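Local coordinates for cleavage stimulation factor 77 (Encephalitozoon cuniculi, PDB 2UY1), which probably binds mRNA and, as a helical-repeat protein of the CstF-77/Suppressor of forked family, probably takes part in the cleavage of pre-mRNA 3' ends, at residues 221-224 with 230-233; 234-239 with 250-255; 328-333 with 361-366. One frame throughout, in Å; residues are numbered along the deposited sequence.

Interaction 1. Residues 221-224 with 230-233; sequences EYLI and EKAK
Leu223 and Ala232 close a helical hairpin of the alpha-helical repeat array seen in the CstF-77 family, whose units are of the half-a-TPR type. Helices 213-225 and 229-242 follow one another after a very short turn and run back in roughly opposite directions, so residues near the end of the first meet residues near the start of the second. The CA atoms of Leu223 and Ala232 come within 5.5 Å, a spacing suited to alanine, whose single methyl lets the backbones approach closely. That methyl fits between two side chains of the facing helix: Ala232 CB lies 3.8 Å from Leu223 CB and 3.9 Å from Ile224 CG1. The CG1-CD1 arm of Ile224, long enough for two neighbours, touches Ala232 and also reaches Val255 of helix 247-255; the isoleucine packs on Tyr251 of that helix as well.

Leu223 reaches further. With CG beside the backbone N (chi1 -83°) and CD1 extended away from CA (chi2 175°), the branch is carried across to the facing backbone, where CD1 stands 3.5 Å from Ala232 N. His199 of helix 193-208 also packs on Leu223, placing the leucine where three helices converge. Lys231, an exposed residue, lends CB, CG and CD of its chain to the contact. The leucine and lysine chains cross at a slant: Lys231 CG rests 3.7 Å from Leu223 CD1, and Lys231 CD lies 4.1 Å from Leu223 CD2.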
loop_
_atom_site.group_PDB
_atom_site.type_symbol
_atom_site.label_atom_id
_atom_site.label_comp_id
_atom_site.label_asym_id
_atom_site.label_seq_id
_atom_site.Cartn_x
_atom_site.Cartn_y
_atom_site.Cartn_z
ATOM N N GLU B 221 13.083 32.830 0.692
ATOM C CA GLU B 221 13.861 32.002 1.624
ATOM C C GLU B 221 15.303 32.449 1.642
ATOM O O GLU B 221 15.852 32.634 2.699
ATOM C CB GLU B 221 13.777 30.522 1.305
ATOM C CG GLU B 221 12.466 29.832 1.764
ATOM C CD GLU B 221 12.200 29.876 3.266
ATOM O OE1 GLU B 221 12.879 29.155 4.042
ATOM O OE2 GLU B 221 11.262 30.587 3.681
ATOM N N TYR B 222 15.879 32.690 0.467
ATOM C CA TYR B 222 17.226 33.249 0.384
ATOM C C TYR B 222 17.323 34.556 1.169
ATOM O O TYR B 222 18.238 34.751 1.970
ATOM C CB TYR B 222 17.646 33.465 -1.063
ATOM C CG TYR B 222 18.915 34.264 -1.125
ATOM C CD1 TYR B 222 20.139 33.682 -0.774
ATOM C CD2 TYR B 222 18.900 35.609 -1.502
ATOM C CE1 TYR B 222 21.337 34.420 -0.821
ATOM C CE2 TYR B 222 20.087 36.347 -1.554
ATOM C CZ TYR B 222 21.295 35.752 -1.207
ATOM O OH TYR B 222 22.467 36.484 -1.238
ATOM N N LEU B 223 16.357 35.437 0.947
ATOM C CA LEU B 223 16.359 36.765 1.549
ATOM C C LEU B 223 16.227 36.691 3.053
ATOM O O LEU B 223 16.857 37.482 3.752
ATOM C CB LEU B 223 15.213 37.602 0.998
ATOM C CG LEU B 223 15.533 38.267 -0.340
ATOM C CD1 LEU B 223 14.259 38.949 -0.824
ATOM C CD2 LEU B 223 16.741 39.246 -0.304
ATOM N N ILE B 224 15.429 35.733 3.539
ATOM C CA ILE B 224 15.206 35.520 4.984
ATOM C C ILE B 224 16.526 35.071 5.629
ATOM O O ILE B 224 16.857 35.470 6.730
ATOM C CB ILE B 224 14.053 34.495 5.239
ATOM C CG1 ILE B 224 12.679 35.095 4.872
ATOM C CG2 ILE B 224 14.051 33.967 6.672
ATOM C CD1 ILE B 224 11.448 34.189 5.241
ATOM N N GLU B 230 12.075 41.785 5.346
ATOM C CA GLU B 230 11.243 42.847 4.788
ATOM C C GLU B 230 11.249 42.817 3.243
ATOM O O GLU B 230 10.192 42.920 2.619
ATOM C CB GLU B 230 11.664 44.219 5.340
ATOM C CG GLU B 230 11.080 44.518 6.711
ATOM C CD GLU B 230 11.907 45.546 7.502
ATOM O OE1 GLU B 230 11.780 46.777 7.238
ATOM O OE2 GLU B 230 12.681 45.125 8.394
ATOM N N LYS B 231 12.431 42.658 2.635
ATOM C CA LYS B 231 12.516 42.484 1.170
ATOM C C LYS B 231 11.820 41.190 0.747
ATOM O O LYS B 231 11.132 41.166 -0.261
ATOM C CB LYS B 231 13.975 42.559 0.662
ATOM C CG LYS B 231 14.129 42.657 -0.875
ATOM C CD LYS B 231 15.570 43.040 -1.334
ATOM C CE LYS B 231 15.862 42.602 -2.791
ATOM N NZ LYS B 231 14.656 42.600 -3.778
ATOM N N ALA B 232 11.949 40.128 1.544
ATOM C CA ALA B 232 11.265 38.855 1.235
ATOM C C ALA B 232 9.740 39.015 1.141
ATOM O O ALA B 232 9.102 38.431 0.247
ATOM C CB ALA B 232 11.621 37.782 2.274
ATOM N N LYS B 233 9.160 39.792 2.073
ATOM C CA LYS B 233 7.688 39.957 2.171
ATOM C C LYS B 233 7.153 40.636 0.946
ATOM O O LYS B 233 6.068 40.338 0.473
ATOM C CB LYS B 233 7.306 40.792 3.408
ATOM C CG LYS B 233 5.766 40.930 3.655
ATOM C CD LYS B 233 5.487 41.310 5.118
ATOM C CE LYS B 233 4.008 41.419 5.468
ATOM N NZ LYS B 233 3.724 41.318 6.984
#

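Interaction 2. Residues 234-239 with 250-255; sequences KVVERG and LYYGLV
The ring of Tyr251 takes a methyl of Val236 at its edge, in the ring plane, with Val236 CG2 3.7 Å from Tyr251 CE2. One face of the same ring is covered from within its own helix by Val255, whose CB sits 4.2 Å above the plane, over the centre of the Tyr251 ring. The ring of Tyr252 receives the carboxylate of Glu237 at its edge, and the carboxylate plane is turned 77° from the ring plane. Val236 serves both tyrosines: its second methyl, CG1, approaches Tyr252 CD1 to 3.7 Å and also touches Tyr252 CB. A beta-branched residue suits this place, since its two methyls diverge toward neighbouring rings.

Helices 229-242 and 247-255 form a roughly antiparallel pair in the helical-repeat array of the Suppressor of forked family, their axes 10.3 Å apart at an angle of 152° over these turns. On the partly exposed side the pair is joined by a polar bond: Tyr252 OH donates to Glu237 OE2 at 2.4 Å, a very short separation whose exact value is doubtful. Glu237 is extended beyond CG (chi2 160°), which brings the carboxylate to the phenol, and its CG lies 3.4 Å from Tyr252 CE1, so aliphatic as well as polar atoms meet the tyrosine.

The hydroxyl of Tyr251 is directed instead to helix 213-225, where it is hydrogen-bonded to Glu221 OE2 and Ser220 OG, while Phe217 of that helix meets its ring at a steep angle.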
loop_
_atom_site.group_PDB
_atom_site.type_symbol
_atom_site.label_atom_id
_atom_site.label_comp_id
_atom_site.label_asym_id
_atom_site.label_seq_id
_atom_site.Cartn_x
_atom_site.Cartn_y
_atom_site.Cartn_z
ATOM N N LYS B 234 7.942 41.563 0.424
ATOM C CA LYS B 234 7.579 42.284 -0.764
ATOM C C LYS B 234 7.619 41.376 -1.984
ATOM O O LYS B 234 6.725 41.460 -2.834
ATOM C CB LYS B 234 8.451 43.553 -0.926
ATOM C CG LYS B 234 7.932 44.738 -0.075
ATOM C CD LYS B 234 8.835 45.145 1.103
ATOM C CE LYS B 234 8.676 46.656 1.456
ATOM N NZ LYS B 234 9.166 47.017 2.862
ATOM N N VAL B 235 8.635 40.500 -2.049
ATOM C CA VAL B 235 8.773 39.478 -3.151
ATOM C C VAL B 235 7.549 38.517 -3.173
ATOM O O VAL B 235 7.089 38.126 -4.240
ATOM C CB VAL B 235 10.096 38.632 -3.029
ATOM C CG1 VAL B 235 10.157 37.513 -4.083
ATOM C CG2 VAL B 235 11.338 39.501 -3.160
ATOM N N VAL B 236 7.044 38.162 -1.989
ATOM C CA VAL B 236 5.893 37.255 -1.855
ATOM C C VAL B 236 4.604 37.922 -2.288
ATOM O O VAL B 236 3.808 37.312 -3.027
ATOM C CB VAL B 236 5.697 36.691 -0.443
ATOM C CG1 VAL B 236 4.464 35.783 -0.415
ATOM C CG2 VAL B 236 6.922 35.905 0.003
ATOM N N GLU B 237 4.394 39.159 -1.811
ATOM C CA GLU B 237 3.250 40.002 -2.238
ATOM C C GLU B 237 3.256 40.104 -3.750
ATOM O O GLU B 237 2.247 39.934 -4.411
ATOM C CB GLU B 237 3.372 41.390 -1.614
ATOM C CG GLU B 237 2.941 41.396 -0.173
ATOM C CD GLU B 237 3.442 42.546 0.665
ATOM O OE1 GLU B 237 3.983 43.532 0.111
ATOM O OE2 GLU B 237 3.262 42.474 1.912
ATOM N N ARG B 238 4.433 40.320 -4.314
ATOM C CA ARG B 238 4.537 40.398 -5.741
ATOM C C ARG B 238 4.207 39.063 -6.356
ATOM O O ARG B 238 3.467 39.014 -7.327
ATOM C CB ARG B 238 5.946 40.826 -6.096
ATOM C CG ARG B 238 6.223 40.861 -7.542
ATOM C CD ARG B 238 7.495 41.628 -7.704
ATOM N NE ARG B 238 8.278 41.018 -8.764
ATOM C CZ ARG B 238 9.605 40.994 -8.794
ATOM N NH1 ARG B 238 10.323 41.564 -7.816
ATOM N NH2 ARG B 238 10.206 40.394 -9.811
ATOM N N GLY B 239 4.744 37.958 -5.789
ATOM C CA GLY B 239 4.450 36.657 -6.301
ATOM C C GLY B 239 2.972 36.352 -6.265
ATOM O O GLY B 239 2.444 35.716 -7.159
ATOM N N LEU B 250 -0.626 30.990 1.724
ATOM C CA LEU B 250 -0.436 30.248 2.967
ATOM C C LEU B 250 0.917 30.516 3.621
ATOM O O LEU B 250 1.012 30.690 4.858
ATOM C CB LEU B 250 -0.663 28.725 2.743
ATOM C CG LEU B 250 -2.041 28.236 2.282
ATOM C CD1 LEU B 250 -2.166 26.724 2.452
ATOM C CD2 LEU B 250 -3.162 28.884 3.043
ATOM N N TYR B 251 1.963 30.530 2.789
ATOM C CA TYR B 251 3.286 30.924 3.202
ATOM C C TYR B 251 3.363 32.415 3.654
ATOM O O TYR B 251 3.930 32.759 4.685
ATOM C CB TYR B 251 4.199 30.670 2.023
ATOM C CG TYR B 251 5.645 31.115 2.162
ATOM C CD1 TYR B 251 6.603 30.260 2.758
ATOM C CD2 TYR B 251 6.084 32.333 1.637
ATOM C CE1 TYR B 251 7.950 30.634 2.859
ATOM C CE2 TYR B 251 7.474 32.708 1.750
ATOM C CZ TYR B 251 8.377 31.849 2.347
ATOM O OH TYR B 251 9.717 32.189 2.448
ATOM N N TYR B 252 2.797 33.300 2.861
ATOM C CA TYR B 252 2.573 34.702 3.306
ATOM C C TYR B 252 1.844 34.790 4.666
ATOM O O TYR B 252 2.345 35.377 5.585
ATOM C CB TYR B 252 1.781 35.435 2.197
ATOM C CG TYR B 252 1.695 36.974 2.357
ATOM C CD1 TYR B 252 2.839 37.776 2.282
ATOM C CD2 TYR B 252 0.453 37.604 2.537
ATOM C CE1 TYR B 252 2.743 39.194 2.440
ATOM C CE2 TYR B 252 0.340 39.001 2.687
ATOM C CZ TYR B 252 1.484 39.794 2.638
ATOM O OH TYR B 252 1.359 41.206 2.763
ATOM N N GLY B 253 0.703 34.143 4.845
ATOM C CA GLY B 253 0.014 34.277 6.129
ATOM C C GLY B 253 0.907 33.827 7.276
ATOM O O GLY B 253 1.102 34.541 8.258
ATOM N N LEU B 254 1.482 32.629 7.140
ATOM C CA LEU B 254 2.226 32.063 8.243
ATOM C C LEU B 254 3.615 32.671 8.461
ATOM O O LEU B 254 4.002 32.915 9.595
ATOM C CB LEU B 254 2.330 30.532 8.108
ATOM C CG LEU B 254 2.951 29.776 9.299
ATOM C CD1 LEU B 254 2.206 29.945 10.632
ATOM C CD2 LEU B 254 3.104 28.272 8.883
ATOM N N VAL B 255 4.389 32.811 7.407
ATOM C CA VAL B 255 5.821 33.145 7.555
ATOM C C VAL B 255 5.984 34.673 7.733
ATOM O O VAL B 255 6.864 35.150 8.469
ATOM C CB VAL B 255 6.610 32.653 6.315
ATOM C CG1 VAL B 255 7.976 33.353 6.140
ATOM C CG2 VAL B 255 6.775 31.117 6.347
#

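Interaction 3. Residues 328-333 with 361-366; sequences IEYYAT and FLFLLR
Tyr330 and Phe363 form a T-shaped aromatic pair joining helices 319-333 and 354-367 of the helical-repeat array, two helices that are not consecutive in the chain. Their CA atoms stay 10.1 Å apart, and two large aromatic side chains span the gap.

Tyr330 starts toward the facing helix with CG anti to the backbone N (chi1 -178°), and its CB lies 3.8 Å from Phe363 CZ. CG comes next and meets both CZ and CE1 of the phenylalanine. On the ring, Tyr330 CD1 is 4.2 Å from Phe363 CZ and CD2 is 3.9 Å from Phe363 CE1; CD2 also lies 3.4 Å above the centre of the Tyr331 ring. At the tip, the hydroxyl is hydrogen-bonded to the backbone of another chain of the assembly, a role that suits tyrosine: its ring packs within the chain while its OH reaches another.

Phe363, purely apolar, turns its edge toward the face of Tyr330, with ring centroids 5.5 Å apart and planes at 82°; that edge, CZ and CE1, lies nearest the CB-CG end of the tyrosine. Pro339 of the intervening helix 337-349 packs on both side chains, and Phe343 meets the ring of Phe363.

Just beyond the tyrosines, helix 319-333 ends with Thr333, whose OG1 donates to Glu329 O at 2.6 Å; Thr333 N bonds to the same oxygen from the opposite face of the carbonyl plane.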
loop_
_atom_site.group_PDB
_atom_site.type_symbol
_atom_site.label_atom_id
_atom_site.label_comp_id
_atom_site.label_asym_id
_atom_site.label_seq_id
_atom_site.Cartn_x
_atom_site.Cartn_y
_atom_site.Cartn_z
ATOM N N ILE B 328 -4.498 17.680 16.611
ATOM C CA ILE B 328 -3.811 18.687 17.438
ATOM C C ILE B 328 -4.107 18.485 18.949
ATOM O O ILE B 328 -3.234 18.717 19.755
ATOM C CB ILE B 328 -4.282 20.096 17.132
ATOM C CG1 ILE B 328 -3.977 20.515 15.678
ATOM C CG2 ILE B 328 -3.736 21.043 18.195
ATOM C CD1 ILE B 328 -2.551 20.363 15.249
ATOM N N GLU B 329 -5.329 18.119 19.298
ATOM C CA GLU B 329 -5.711 18.149 20.679
ATOM C C GLU B 329 -5.024 16.987 21.304
ATOM O O GLU B 329 -4.470 17.123 22.356
ATOM C CB GLU B 329 -7.222 18.090 20.918
ATOM C CG GLU B 329 -7.937 19.391 20.634
ATOM C CD GLU B 329 -7.798 20.463 21.764
ATOM O OE1 GLU B 329 -7.264 20.210 22.868
ATOM O OE2 GLU B 329 -8.279 21.588 21.523
ATOM N N TYR B 330 -5.011 15.842 20.623
ATOM C CA TYR B 330 -4.257 14.681 21.162
ATOM C C TYR B 330 -2.734 14.951 21.368
ATOM O O TYR B 330 -2.233 14.794 22.464
ATOM C CB TYR B 330 -4.471 13.397 20.336
ATOM C CG TYR B 330 -3.732 12.252 20.958
ATOM C CD1 TYR B 330 -4.092 11.806 22.237
ATOM C CD2 TYR B 330 -2.618 11.678 20.334
ATOM C CE1 TYR B 330 -3.385 10.764 22.883
ATOM C CE2 TYR B 330 -1.898 10.613 20.978
ATOM C CZ TYR B 330 -2.301 10.198 22.252
ATOM O OH TYR B 330 -1.657 9.153 22.905
ATOM N N TYR B 331 -2.022 15.343 20.302
ATOM C CA TYR B 331 -0.551 15.520 20.365
ATOM C C TYR B 331 -0.096 16.739 21.181
ATOM O O TYR B 331 1.003 16.762 21.651
ATOM C CB TYR B 331 0.047 15.509 18.936
ATOM C CG TYR B 331 -0.148 14.140 18.377
ATOM C CD1 TYR B 331 0.647 13.102 18.808
ATOM C CD2 TYR B 331 -1.200 13.855 17.507
ATOM C CE1 TYR B 331 0.416 11.808 18.380
ATOM C CE2 TYR B 331 -1.442 12.553 17.068
ATOM C CZ TYR B 331 -0.612 11.539 17.507
ATOM O OH TYR B 331 -0.819 10.213 17.116
ATOM N N ALA B 332 -0.976 17.717 21.368
ATOM C CA ALA B 332 -0.610 18.934 22.102
ATOM C C ALA B 332 -0.861 18.719 23.605
ATOM O O ALA B 332 -0.045 19.070 24.425
ATOM C CB ALA B 332 -1.382 20.151 21.570
ATOM N N THR B 333 -1.957 18.051 23.934
ATOM C CA THR B 333 -2.402 17.934 25.323
ATOM C C THR B 333 -2.276 16.508 25.885
ATOM O O THR B 333 -2.095 16.342 27.079
ATOM C CB THR B 333 -3.839 18.441 25.457
ATOM O OG1 THR B 333 -4.718 17.465 24.890
ATOM C CG2 THR B 333 -3.988 19.757 24.736
ATOM N N PHE B 361 -11.469 5.335 13.738
ATOM C CA PHE B 361 -11.210 4.017 14.262
ATOM C C PHE B 361 -9.739 3.750 14.416
ATOM O O PHE B 361 -9.321 3.233 15.439
ATOM C CB PHE B 361 -11.912 2.921 13.461
ATOM C CG PHE B 361 -11.465 1.525 13.861
ATOM C CD1 PHE B 361 -11.815 1.005 15.140
ATOM C CD2 PHE B 361 -10.651 0.775 13.009
ATOM C CE1 PHE B 361 -11.353 -0.278 15.586
ATOM C CE2 PHE B 361 -10.198 -0.530 13.431
ATOM C CZ PHE B 361 -10.595 -1.029 14.744
ATOM N N LEU B 362 -8.945 4.111 13.432
ATOM C CA LEU B 362 -7.521 3.705 13.412
ATOM C C LEU B 362 -6.712 4.548 14.376
ATOM O O LEU B 362 -5.701 4.116 14.939
ATOM C CB LEU B 362 -6.912 3.803 12.018
ATOM C CG LEU B 362 -7.428 2.819 10.944
ATOM C CD1 LEU B 362 -6.814 3.190 9.622
ATOM C CD2 LEU B 362 -7.177 1.287 11.246
ATOM N N PHE B 363 -7.178 5.787 14.555
ATOM C CA PHE B 363 -6.649 6.662 15.588
ATOM C C PHE B 363 -6.937 6.021 16.943
ATOM O O PHE B 363 -6.100 5.979 17.808
ATOM C CB PHE B 363 -7.355 8.030 15.568
ATOM C CG PHE B 363 -7.061 8.867 16.792
ATOM C CD1 PHE B 363 -5.821 9.525 16.933
ATOM C CD2 PHE B 363 -8.010 9.036 17.780
ATOM C CE1 PHE B 363 -5.547 10.305 18.087
ATOM C CE2 PHE B 363 -7.737 9.793 18.948
ATOM C CZ PHE B 363 -6.500 10.420 19.103
ATOM N N LEU B 364 -8.156 5.591 17.206
ATOM C CA LEU B 364 -8.360 5.030 18.577
ATOM C C LEU B 364 -7.510 3.734 18.795
ATOM O O LEU B 364 -7.000 3.436 19.873
ATOM C CB LEU B 364 -9.854 4.730 18.787
ATOM C CG LEU B 364 -10.780 5.958 18.879
ATOM C CD1 LEU B 364 -12.235 5.494 18.968
ATOM C CD2 LEU B 364 -10.432 6.832 20.114
ATOM N N LEU B 365 -7.422 2.905 17.788
ATOM C CA LEU B 365 -6.690 1.653 17.971
ATOM C C LEU B 365 -5.168 1.962 18.123
ATOM O O LEU B 365 -4.482 1.385 18.998
ATOM C CB LEU B 365 -6.995 0.737 16.776
ATOM C CG LEU B 365 -6.671 -0.744 16.843
ATOM C CD1 LEU B 365 -7.666 -1.390 17.727
ATOM C CD2 LEU B 365 -6.671 -1.259 15.368
ATOM N N ARG B 366 -4.661 2.929 17.361
ATOM C CA ARG B 366 -3.206 3.197 17.394
ATOM C C ARG B 366 -2.674 3.833 18.653
ATOM O O ARG B 366 -1.559 3.547 19.070
ATOM C CB ARG B 366 -2.699 3.985 16.202
ATOM C CG ARG B 366 -2.790 5.470 16.308
ATOM C CD ARG B 366 -1.947 6.171 15.180
ATOM N NE ARG B 366 -2.407 5.760 13.837
ATOM C CZ ARG B 366 -3.296 6.435 13.094
ATOM N NH1 ARG B 366 -3.809 7.593 13.564
ATOM N NH2 ARG B 366 -3.654 5.957 11.869
#

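In the fold
Interactions 1 and 2 are neighbours in one cluster, their centres 9 Å apart, and both use helix 229-242, which packs against helix 213-225 and helix 247-255 together: Leu223 CD1 lies 3.8 Å from Val235 CG2, and Lys233 CG lies 3.7 Å from Tyr252 CE1. The two outer helices also meet directly, through a probable hydrogen bond of 2.5 Å between Glu221 OE2 and Tyr251 OH. Interaction 3 belongs to a more distant part of the array. Its centre is 37 Å from that of interaction 1 and 32 Å from that of interaction 2, with nearest atoms about 21 Å and 12 Å away. All three approach another chain of the assembly.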